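TcpB (Brucella melitensis, PDB 4LQC) is a bacterial TIR-domain protein whose TIR domain is a parallel beta sheet with helices packed against its two faces. Local coordinates at residues Q23-V26 and A27-D31; V45-L49 and R50-D54; K74-A78 and R79-G83; E128-A131 and K132-S136. The protein carries 2 engineered substitutions. One frame throughout, in Å; residues are numbered along the deposited sequence.

Contact 1 (Q23-V26 and A27-D31); sequences QDLV and AALRD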
loop_
_atom_site.group_PDB
_atom_site.type_symbol
_atom_site.label_atom_id
_atom_site.label_comp_id
_atom_site.label_asym_id
_atom_site.label_seq_id
_atom_site.Cartn_x
_atom_site.Cartn_y
_atom_site.Cartn_z
ATOM N N GLN B 23 -3.932 -2.097 -16.124
ATOM C CA GLN B 23 -4.785 -2.786 -17.096
ATOM C C GLN B 23 -6.073 -3.293 -16.447
ATOM O O GLN B 23 -7.157 -3.169 -17.029
ATOM C CB GLN B 23 -4.048 -3.927 -17.798
ATOM C CG GLN B 23 -4.645 -4.279 -19.163
ATOM C CD GLN B 23 -4.050 -5.539 -19.760
ATOM O OE1 GLN B 23 -3.427 -6.338 -19.057
ATOM N NE2 GLN B 23 -4.252 -5.734 -21.063
ATOM N N ASP B 24 -5.950 -3.870 -15.256
ATOM C CA ASP B 24 -7.109 -4.201 -14.433
ATOM C C ASP B 24 -8.109 -3.045 -14.346
ATOM O O ASP B 24 -9.290 -3.221 -14.627
ATOM C CB ASP B 24 -6.668 -4.515 -13.000
ATOM C CG ASP B 24 -5.831 -5.778 -12.891
ATOM O OD1 ASP B 24 -5.548 -6.178 -11.733
ATOM O OD2 ASP B 24 -5.453 -6.350 -13.937
ATOM N N LEU B 25 -7.629 -1.869 -13.938
ATOM C CA LEU B 25 -8.486 -0.696 -13.740
ATOM C C LEU B 25 -9.023 -0.117 -15.054
ATOM O O LEU B 25 -10.132 0.418 -15.094
ATOM C CB LEU B 25 -7.742 0.386 -12.962
ATOM C CG LEU B 25 -8.520 1.673 -12.698
ATOM C CD1 LEU B 25 -9.864 1.410 -12.025
ATOM C CD2 LEU B 25 -7.677 2.622 -11.861
ATOM N N VAL B 26 -8.242 -0.217 -16.126
ATOM C CA VAL B 26 -8.730 0.197 -17.441
ATOM C C VAL B 26 -9.866 -0.710 -17.904
ATOM O O VAL B 26 -10.882 -0.221 -18.403
ATOM C CB VAL B 26 -7.608 0.242 -18.509
ATOM C CG1 VAL B 26 -8.189 0.525 -19.864
ATOM C CG2 VAL B 26 -6.589 1.307 -18.143
ATOM N N ALA B 27 -9.706 -2.019 -17.720
ATOM C CA ALA B 27 -10.736 -2.982 -18.131
ATOM C C ALA B 27 -12.035 -2.844 -17.336
ATOM O O ALA B 27 -13.129 -2.991 -17.883
ATOM C CB ALA B 27 -10.212 -4.400 -18.020
ATOM N N ALA B 28 -11.911 -2.578 -16.043
ATOM C CA ALA B 28 -13.079 -2.457 -15.177
ATOM C C ALA B 28 -13.850 -1.179 -15.479
ATOM O O ALA B 28 -15.084 -1.144 -15.396
ATOM C CB ALA B 28 -12.655 -2.470 -13.724
ATOM N N LEU B 29 -13.116 -0.124 -15.814
ATOM C CA LEU B 29 -13.733 1.167 -16.050
ATOM C C LEU B 29 -14.408 1.167 -17.416
ATOM O O LEU B 29 -15.490 1.715 -17.571
ATOM C CB LEU B 29 -12.699 2.294 -15.937
ATOM C CG LEU B 29 -12.466 2.998 -14.587
ATOM C CD1 LEU B 29 -11.433 4.115 -14.719
ATOM C CD2 LEU B 29 -13.761 3.563 -14.029
ATOM N N ARG B 30 -13.766 0.539 -18.398
ATOM C CA ARG B 30 -14.336 0.378 -19.732
ATOM C C ARG B 30 -15.557 -0.517 -19.688
ATOM O O ARG B 30 -16.495 -0.351 -20.465
ATOM C CB ARG B 30 -13.293 -0.206 -20.692
ATOM C CG ARG B 30 -12.312 0.839 -21.185
ATOM C CD ARG B 30 -11.338 0.340 -22.235
ATOM N NE ARG B 30 -10.427 1.414 -22.641
ATOM C CZ ARG B 30 -9.225 1.222 -23.176
ATOM N NH1 ARG B 30 -8.770 -0.010 -23.387
ATOM N NH2 ARG B 30 -8.466 2.270 -23.486
ATOM N N ASP B 31 -15.557 -1.460 -18.758
ATOM C CA ASP B 31 -16.671 -2.387 -18.641
ATOM C C ASP B 31 -17.919 -1.681 -18.097
ATOM O O ASP B 31 -19.043 -2.127 -18.315
ATOM C CB ASP B 31 -16.269 -3.568 -17.761
ATOM C CG ASP B 31 -17.210 -4.737 -17.897
ATOM O OD1 ASP B 31 -17.663 -5.036 -19.034
ATOM O OD2 ASP B 31 -17.500 -5.360 -16.853
#
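Gln23 and Ala27 open a run of four backbone bonds along one helix, with Gln23 O taking the amide of Ala27 at 2.9 Å from its N. The side chains of Gln23 and Asp24 set off away from the later turn, and the share of Asp24 in the contact is its carbonyl: Asp24 O accepts from Ala28 N at 3.0 Å.

At Leu25 the side chain joins in. Its O receives Leu29 N from above the carbonyl plane, 37° out of it, at 3.1 Å. Beside that bond the two leucines run in the same direction, CD1 of Leu25 resting 4.0 Å from CG of Leu29, so the backbone bond and the apolar pair tie the same two residues.

Val26 meets Arg30 twice. Its carbonyl oxygen holds Arg30 N at 3.0 Å, while its CG1, swung away from its own amide nitrogen (chi1 174°), lies against one face of the Arg30 guanidinium, over its centre, with CG1 3.5 Å from Arg30 CZ. In Arg30, CG beside its own backbone N turns the chain toward the earlier turn, and the extended run from CG to NE carries the guanidinium out alongside the valine; a bond from NH2 to Ile36 O anchors its far end on the next strand.

Helix 18-31 is the crossover of the beta-alpha-beta unit formed with strands 7-14 and 36-43. Leu25, Val26 and Leu29 face the sheet, meeting Ile11 and Phe9 on the first strand and Tyr38 and Ile36 on the second, while Val127 of helix 127-136 packs on Asp24 and Leu25.

Contact 2 (V45-L49 and R50-D54); sequences VGDSL and RRKID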
loop_
_atom_site.group_PDB
_atom_site.type_symbol
_atom_site.label_atom_id
_atom_site.label_comp_id
_atom_site.label_asym_id
_atom_site.label_seq_id
_atom_site.Cartn_x
_atom_site.Cartn_y
_atom_site.Cartn_z
ATOM N N VAL B 45 11.225 7.537 -17.409
ATOM C CA VAL B 45 12.302 8.444 -17.029
ATOM C C VAL B 45 12.589 9.429 -18.164
ATOM O O VAL B 45 12.771 9.016 -19.312
ATOM C CB VAL B 45 13.587 7.671 -16.696
ATOM C CG1 VAL B 45 14.776 8.612 -16.658
ATOM C CG2 VAL B 45 13.430 6.940 -15.370
ATOM N N GLY B 46 12.595 10.722 -17.848
ATOM C CA GLY B 46 12.834 11.739 -18.851
ATOM C C GLY B 46 11.605 12.531 -19.270
ATOM O O GLY B 46 11.733 13.666 -19.742
ATOM N N ASP B 47 10.413 11.958 -19.108
ATOM C CA ASP B 47 9.184 12.659 -19.500
ATOM C C ASP B 47 8.937 13.894 -18.640
ATOM O O ASP B 47 9.615 14.117 -17.620
ATOM C CB ASP B 47 7.968 11.731 -19.399
ATOM C CG ASP B 47 7.974 10.655 -20.444
ATOM O OD1 ASP B 47 8.525 10.912 -21.533
ATOM O OD2 ASP B 47 7.423 9.559 -20.193
ATOM N N SER B 48 7.958 14.694 -19.045
ATOM C CA SER B 48 7.500 15.785 -18.206
ATOM C C SER B 48 6.129 15.441 -17.621
ATOM O O SER B 48 5.139 15.328 -18.351
ATOM C CB SER B 48 7.443 17.091 -18.989
ATOM O OG SER B 48 6.937 18.146 -18.185
ATOM N N LEU B 49 6.083 15.258 -16.302
ATOM C CA LEU B 49 4.840 14.942 -15.611
ATOM C C LEU B 49 3.793 16.031 -15.839
ATOM O O LEU B 49 2.633 15.743 -16.146
ATOM C CB LEU B 49 5.101 14.775 -14.106
ATOM C CG LEU B 49 3.894 14.443 -13.224
ATOM C CD1 LEU B 49 3.208 13.120 -13.662
ATOM C CD2 LEU B 49 4.321 14.362 -11.780
ATOM N N ARG B 50 4.222 17.278 -15.690
ATOM C CA ARG B 50 3.340 18.436 -15.786
ATOM C C ARG B 50 2.721 18.506 -17.160
ATOM O O ARG B 50 1.511 18.721 -17.297
ATOM C CB ARG B 50 4.142 19.716 -15.518
ATOM C CG ARG B 50 3.367 21.022 -15.640
ATOM C CD ARG B 50 4.278 22.220 -15.321
ATOM N NE ARG B 50 5.535 22.141 -16.066
ATOM C CZ ARG B 50 5.709 22.590 -17.313
ATOM N NH1 ARG B 50 4.701 23.159 -17.970
ATOM N NH2 ARG B 50 6.894 22.462 -17.913
ATOM N N ARG B 51 3.557 18.317 -18.179
ATOM C CA ARG B 51 3.111 18.384 -19.563
ATOM C C ARG B 51 2.230 17.199 -19.915
ATOM O O ARG B 51 1.244 17.342 -20.640
ATOM C CB ARG B 51 4.312 18.469 -20.508
ATOM C CG ARG B 51 4.969 19.834 -20.493
ATOM C CD ARG B 51 6.101 19.932 -21.500
ATOM N NE ARG B 51 5.634 19.659 -22.854
ATOM C CZ ARG B 51 5.074 20.565 -23.650
ATOM N NH1 ARG B 51 4.907 21.816 -23.231
ATOM N NH2 ARG B 51 4.678 20.218 -24.870
ATOM N N LYS B 52 2.581 16.026 -19.399
ATOM C CA LYS B 52 1.759 14.841 -19.616
ATOM C C LYS B 52 0.380 14.995 -18.963
ATOM O O LYS B 52 -0.637 14.621 -19.549
ATOM C CB LYS B 52 2.474 13.600 -19.079
ATOM C CG LYS B 52 3.479 12.988 -20.040
ATOM C CD LYS B 52 2.797 11.958 -20.958
ATOM C CE LYS B 52 3.823 11.156 -21.740
ATOM N NZ LYS B 52 3.314 9.784 -22.082
ATOM N N ILE B 53 0.355 15.531 -17.743
ATOM C CA ILE B 53 -0.902 15.844 -17.068
ATOM C C ILE B 53 -1.726 16.885 -17.851
ATOM O O ILE B 53 -2.933 16.703 -18.071
ATOM C CB ILE B 53 -0.647 16.366 -15.656
ATOM C CG1 ILE B 53 -0.148 15.235 -14.750
ATOM C CG2 ILE B 53 -1.913 16.984 -15.079
ATOM C CD1 ILE B 53 -1.080 14.059 -14.665
ATOM N N ASP B 54 -1.080 17.980 -18.251
ATOM C CA ASP B 54 -1.724 18.998 -19.082
ATOM C C ASP B 54 -2.365 18.385 -20.316
ATOM O O ASP B 54 -3.546 18.626 -20.604
ATOM C CB ASP B 54 -0.698 20.027 -19.554
ATOM C CG ASP B 54 -0.381 21.063 -18.499
ATOM O OD1 ASP B 54 -1.172 21.182 -17.534
ATOM O OD2 ASP B 54 0.657 21.758 -18.650
#
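Ser48 lies against the base of the Arg51 side chain, its CB 3.7 Å from Arg51 CB and its OG 3.5 Å from Arg51 CG. This is the N-cap of helix 49-57. With OG turned opposite its own backbone nitrogen (chi1 177°), the hydroxyl reaches forward to the Arg51 amide, and the capping bond is fairly straight at 160° but long and weak, OG to N measuring 3.4 Å. The arginine chain bends about its CG-CD bond, and the guanidinium leaves the cap.

The carbonyl of Ser48 starts the regular helical bonding, accepting from Lys52 N at 2.9 Å. Next to it, Leu49 O takes Ile53 N at 2.8 Å, and their side chains run side by side, with Leu49 CD1 4.1 Å from Ile53 CG1.

Lys52 bends at chi2 (-89°) and sends its ammonium away from the turn, where NZ bonds to the carbonyl oxygens of Ala40 and Thr42. Asp47 OD2 stays 4.5 Å from Lys52 NZ, too far for a salt bridge; that carboxylate instead takes the amide of Lys44.

The cap thus joins the loop after strand 36-43 to helix 49-57. Lys52 ties the helix back to that strand, Leu49 packs on Leu81 of helix 78-83 and on Trp76, and Ile53 reaches Leu84.

Contact 3 (K74-A78 and R79-G83); sequences KQWPA and RELDG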
loop_
_atom_site.group_PDB
_atom_site.type_symbol
_atom_site.label_atom_id
_atom_site.label_comp_id
_atom_site.label_asym_id
_atom_site.label_seq_id
_atom_site.Cartn_x
_atom_site.Cartn_y
_atom_site.Cartn_z
ATOM N N LYS B 74 10.748 7.281 -10.558
ATOM C CA LYS B 74 11.121 8.047 -11.742
ATOM C C LYS B 74 11.766 9.372 -11.336
ATOM O O LYS B 74 12.276 10.087 -12.179
ATOM C CB LYS B 74 9.910 8.326 -12.641
ATOM C CG LYS B 74 9.089 7.112 -13.038
ATOM C CD LYS B 74 9.887 6.122 -13.886
ATOM C CE LYS B 74 9.271 4.723 -13.821
ATOM N NZ LYS B 74 10.042 3.730 -14.618
ATOM N N GLN B 75 11.729 9.685 -10.044
ATOM C CA GLN B 75 12.346 10.897 -9.521
ATOM C C GLN B 75 11.801 12.160 -10.189
ATOM O O GLN B 75 12.550 12.900 -10.830
ATOM C CB GLN B 75 13.875 10.834 -9.665
ATOM C CG GLN B 75 14.564 9.810 -8.748
ATOM C CD GLN B 75 16.092 9.872 -8.840
ATOM O OE1 GLN B 75 16.656 10.173 -9.901
ATOM N NE2 GLN B 75 16.767 9.597 -7.725
ATOM N N TRP B 76 10.502 12.409 -10.020
ATOM C CA TRP B 76 9.851 13.582 -10.606
ATOM C C TRP B 76 10.250 14.832 -9.837
ATOM O O TRP B 76 10.640 14.740 -8.685
ATOM C CB TRP B 76 8.330 13.417 -10.570
ATOM C CG TRP B 76 7.865 12.186 -11.294
ATOM C CD1 TRP B 76 7.399 11.022 -10.733
ATOM C CD2 TRP B 76 7.843 11.990 -12.710
ATOM N NE1 TRP B 76 7.084 10.118 -11.721
ATOM C CE2 TRP B 76 7.349 10.685 -12.943
ATOM C CE3 TRP B 76 8.200 12.787 -13.811
ATOM C CZ2 TRP B 76 7.201 10.162 -14.233
ATOM C CZ3 TRP B 76 8.052 12.269 -15.083
ATOM C CH2 TRP B 76 7.551 10.966 -15.285
ATOM N N PRO B 77 10.158 16.011 -10.474
ATOM C CA PRO B 77 10.490 17.216 -9.710
ATOM C C PRO B 77 9.504 17.380 -8.560
ATOM O O PRO B 77 8.365 16.944 -8.692
ATOM C CB PRO B 77 10.340 18.353 -10.749
ATOM C CG PRO B 77 10.519 17.676 -12.076
ATOM C CD PRO B 77 9.880 16.306 -11.891
ATOM N N ALA B 78 9.938 17.983 -7.458
ATOM C CA ALA B 78 9.122 18.043 -6.251
ATOM C C ALA B 78 7.869 18.867 -6.475
ATOM O O ALA B 78 6.803 18.521 -5.957
ATOM C CB ALA B 78 9.934 18.615 -5.066
ATOM N N ARG B 79 8.008 19.965 -7.226
ATOM C CA ARG B 79 6.919 20.920 -7.432
ATOM C C ARG B 79 5.845 20.387 -8.352
ATOM O O ARG B 79 4.692 20.827 -8.298
ATOM C CB ARG B 79 7.444 22.244 -8.001
ATOM C CG ARG B 79 8.327 22.142 -9.242
ATOM C CD ARG B 79 8.792 23.539 -9.694
ATOM N NE ARG B 79 9.565 23.492 -10.933
ATOM C CZ ARG B 79 10.337 24.481 -11.386
ATOM N NH1 ARG B 79 10.469 25.612 -10.697
ATOM N NH2 ARG B 79 10.988 24.329 -12.531
ATOM N N GLU B 80 6.238 19.476 -9.234
ATOM C CA GLU B 80 5.304 18.831 -10.134
ATOM C C GLU B 80 4.503 17.760 -9.390
ATOM O O GLU B 80 3.365 17.476 -9.755
ATOM C CB GLU B 80 6.046 18.264 -11.348
ATOM C CG GLU B 80 6.625 19.374 -12.264
ATOM C CD GLU B 80 7.091 18.866 -13.627
ATOM O OE1 GLU B 80 7.988 19.499 -14.205
ATOM O OE2 GLU B 80 6.571 17.829 -14.118
ATOM N N LEU B 81 5.089 17.183 -8.342
ATOM C CA LEU B 81 4.342 16.266 -7.462
ATOM C C LEU B 81 3.352 17.059 -6.618
ATOM O O LEU B 81 2.161 16.738 -6.546
ATOM C CB LEU B 81 5.274 15.488 -6.527
ATOM C CG LEU B 81 6.145 14.387 -7.129
ATOM C CD1 LEU B 81 6.884 13.678 -6.012
ATOM C CD2 LEU B 81 5.300 13.386 -7.929
ATOM N N ASP B 82 3.867 18.105 -5.978
ATOM C CA ASP B 82 3.041 19.008 -5.203
ATOM C C ASP B 82 1.941 19.616 -6.064
ATOM O O ASP B 82 0.859 19.918 -5.551
ATOM C CB ASP B 82 3.892 20.119 -4.594
ATOM C CG ASP B 82 4.907 19.595 -3.606
ATOM O OD1 ASP B 82 4.802 18.409 -3.202
ATOM O OD2 ASP B 82 5.804 20.375 -3.214
ATOM N N GLY B 83 2.226 19.791 -7.360
ATOM C CA GLY B 83 1.284 20.371 -8.309
ATOM C C GLY B 83 0.061 19.506 -8.587
ATOM O O GLY B 83 -1.014 20.016 -8.901
#
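Trp76 and Leu81 meet where the chain turns into helix 78-83, a helix N-terminus with Pro77 at the N-cap. The touch is made by the tryptophan's CB, 4.0 Å from Leu81 CD2, since the indole itself leads away from the helix.

Pro77 and Glu80 form the second pair. CG of the proline ring lies 3.8 Å from Glu80 OE1, the two side chains crossing at a slant. Glu80 has its CG opposite the carbonyl carbon (chi1 -68°) and is extended beyond it, which brings the carboxylate up to the ring's CG.

Pro77 has no side-chain acceptor to cap the helix; its carbonyl begins the helical bonding, loosely. Pro77 O has a weak bond from Glu80 N at 3.4 Å and another weak one from Leu81 N at 3.3 Å. The Ala78 carbonyl is engaged more firmly: its O is 3.0 Å from Asp82 N along a nearly straight N-H line of 174°.

Outside this first shell, several partners fix the groups. Glu80 OE2 accepts the backbone amide of Arg50, at the first turn of helix 49-57, while Asp82 OD1 bonds to Ser111 OG. Leu81 is packed by Phe71 and Phe72 of helix 69-72 and by Phe110.

The indole is held in turn by Phe71, the rings meeting with their planes about 35° apart, and by the start of the loop. There Lys74, whose NZ forms a salt bridge with Glu16 OE1, lays its CB 3.2 Å above the plane of the Trp76 ring, offset toward the rim.

Contact 4 (E128-A131 and K132-S136); sequences EEIA and KELHS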
loop_
_atom_site.group_PDB
_atom_site.type_symbol
_atom_site.label_atom_id
_atom_site.label_comp_id
_atom_site.label_asym_id
_atom_site.label_seq_id
_atom_site.Cartn_x
_atom_site.Cartn_y
_atom_site.Cartn_z
ATOM N N GLU B 128 -12.564 -3.413 -8.767
ATOM C CA GLU B 128 -13.966 -3.166 -9.101
ATOM C C GLU B 128 -14.580 -2.025 -8.279
ATOM O O GLU B 128 -15.270 -1.167 -8.834
ATOM C CB GLU B 128 -14.812 -4.434 -8.940
ATOM C CG GLU B 128 -14.493 -5.555 -9.928
ATOM C CD GLU B 128 -13.164 -6.254 -9.649
ATOM O OE1 GLU B 128 -12.574 -6.071 -8.551
ATOM O OE2 GLU B 128 -12.699 -6.992 -10.541
ATOM N N GLU B 129 -14.356 -2.018 -6.964
ATOM C CA GLU B 129 -14.932 -0.973 -6.112
ATOM C C GLU B 129 -14.402 0.403 -6.513
ATOM O O GLU B 129 -15.134 1.401 -6.491
ATOM C CB GLU B 129 -14.658 -1.244 -4.628
ATOM C CG GLU B 129 -15.395 -2.467 -4.056
ATOM C CD GLU B 129 -15.151 -2.676 -2.553
ATOM O OE1 GLU B 129 -16.133 -2.681 -1.776
ATOM O OE2 GLU B 129 -13.985 -2.859 -2.136
ATOM N N ILE B 130 -13.130 0.453 -6.905
ATOM C CA ILE B 130 -12.502 1.707 -7.312
ATOM C C ILE B 130 -13.057 2.172 -8.654
ATOM O O ILE B 130 -13.278 3.375 -8.887
ATOM C CB ILE B 130 -10.973 1.548 -7.390
ATOM C CG1 ILE B 130 -10.391 1.500 -5.974
ATOM C CG2 ILE B 130 -10.347 2.683 -8.187
ATOM C CD1 ILE B 130 -8.896 1.292 -5.943
ATOM N N ALA B 131 -13.297 1.209 -9.533
ATOM C CA ALA B 131 -13.900 1.495 -10.824
ATOM C C ALA B 131 -15.262 2.167 -10.631
ATOM O O ALA B 131 -15.531 3.213 -11.230
ATOM C CB ALA B 131 -14.028 0.222 -11.625
ATOM N N LYS B 132 -16.099 1.577 -9.778
ATOM C CA LYS B 132 -17.438 2.102 -9.501
ATOM C C LYS B 132 -17.384 3.543 -9.006
ATOM O O LYS B 132 -18.120 4.411 -9.486
ATOM C CB LYS B 132 -18.158 1.227 -8.462
ATOM C CG LYS B 132 -18.385 -0.185 -8.924
ATOM C CD LYS B 132 -19.305 -0.983 -7.978
ATOM C CE LYS B 132 -19.624 -2.379 -8.561
ATOM N NZ LYS B 132 -19.998 -3.408 -7.523
ATOM N N GLU B 133 -16.500 3.792 -8.047
ATOM C CA GLU B 133 -16.357 5.108 -7.451
ATOM C C GLU B 133 -15.905 6.149 -8.456
ATOM O O GLU B 133 -16.429 7.267 -8.487
ATOM C CB GLU B 133 -15.359 5.044 -6.309
ATOM C CG GLU B 133 -15.255 6.319 -5.520
ATOM C CD GLU B 133 -15.091 6.040 -4.054
ATOM O OE1 GLU B 133 -15.474 4.930 -3.633
ATOM O OE2 GLU B 133 -14.586 6.915 -3.322
ATOM N N LEU B 134 -14.915 5.793 -9.268
ATOM C CA LEU B 134 -14.441 6.699 -10.303
ATOM C C LEU B 134 -15.558 6.935 -11.302
ATOM O O LEU B 134 -15.777 8.069 -11.731
ATOM C CB LEU B 134 -13.219 6.108 -11.006
ATOM C CG LEU B 134 -11.940 6.073 -10.175
ATOM C CD1 LEU B 134 -10.901 5.171 -10.822
ATOM C CD2 LEU B 134 -11.406 7.490 -10.047
ATOM N N HIS B 135 -16.266 5.859 -11.659
ATOM C CA HIS B 135 -17.365 5.936 -12.618
ATOM C C HIS B 135 -18.455 6.909 -12.169
ATOM O O HIS B 135 -19.046 7.610 -12.994
ATOM C CB HIS B 135 -17.962 4.549 -12.874
ATOM C CG HIS B 135 -19.151 4.561 -13.784
ATOM N ND1 HIS B 135 -19.040 4.567 -15.160
ATOM C CD2 HIS B 135 -20.480 4.554 -13.518
ATOM C CE1 HIS B 135 -20.245 4.568 -15.700
ATOM N NE2 HIS B 135 -21.138 4.567 -14.725
ATOM N N SER B 136 -18.705 6.961 -10.864
ATOM C CA SER B 136 -19.673 7.904 -10.314
ATOM C C SER B 136 -19.391 9.366 -10.647
ATOM O O SER B 136 -20.325 10.160 -10.756
ATOM C CB SER B 136 -19.772 7.754 -8.804
ATOM O OG SER B 136 -20.714 6.750 -8.488
#
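Ile130 and Leu134, one turn apart on helix 127-136, share both a backbone bond and a side-chain contact. The bonding is regular alpha-helical. Glu128 O accepts from Lys132 N at 3.0 Å, Glu129 O from Glu133 N at 3.2 Å, Ile130 O from Leu134 N at 2.9 Å, and Ala131 O from His135 N at 2.8 Å.

The apolar part is small and lies on the buried side. Leu134 CD1 comes within 3.7 Å of Ile130 CG2, the two chains pointing the same way. CG2 of the isoleucine is the branch set opposite its backbone nitrogen, while CG1 (chi1 -74°) takes the place beside that nitrogen. Two other side chains lean on the carbonyls of the preceding turn: Lys132 CG on Glu128 O at 3.3 Å, and His135 CB on Ala131 O at 3.2 Å.

Charged groups stand on the outer side without pairing across the turn. Glu129 OE1 and Lys132 NZ remain 7.0 Å apart, the lysine running out extended beyond CG. Glu133, its chain bent at chi2, has its partner just ahead of the helix, where OE1 forms a salt bridge with Lys125 NZ.

Ala131 packs on Ala28 of helix 18-31 and on Leu32 just after it. Leu134 faces Leu29 and also reaches Leu120 on the edge strand 120-121, so the helix packs against both that strand and helix 18-31.

In the fold
The four contacts form two touching pairs far apart in the domain. Contacts 1 and 4, with centres about 10 Å apart, are turns inside helices 18-31 and 127-136, which press together through small and branched apolar groups; Ala28 CB comes within 3.7 Å of Ala131 CB. Contacts 2 and 3, also about 10 Å between centres, are helix starts, and they meet through polar as well as apolar groups. About 27 Å separates the centres of contacts 1 and 3, on opposite sides of the chain's centre. Contact 3 is mainly a surface contact, while the other three are partly buried. Full helical bonding marks contacts 1 and 4, whereas contact 2 has a weak side-chain cap, and contact 3 weak backbone bonds at its first turn.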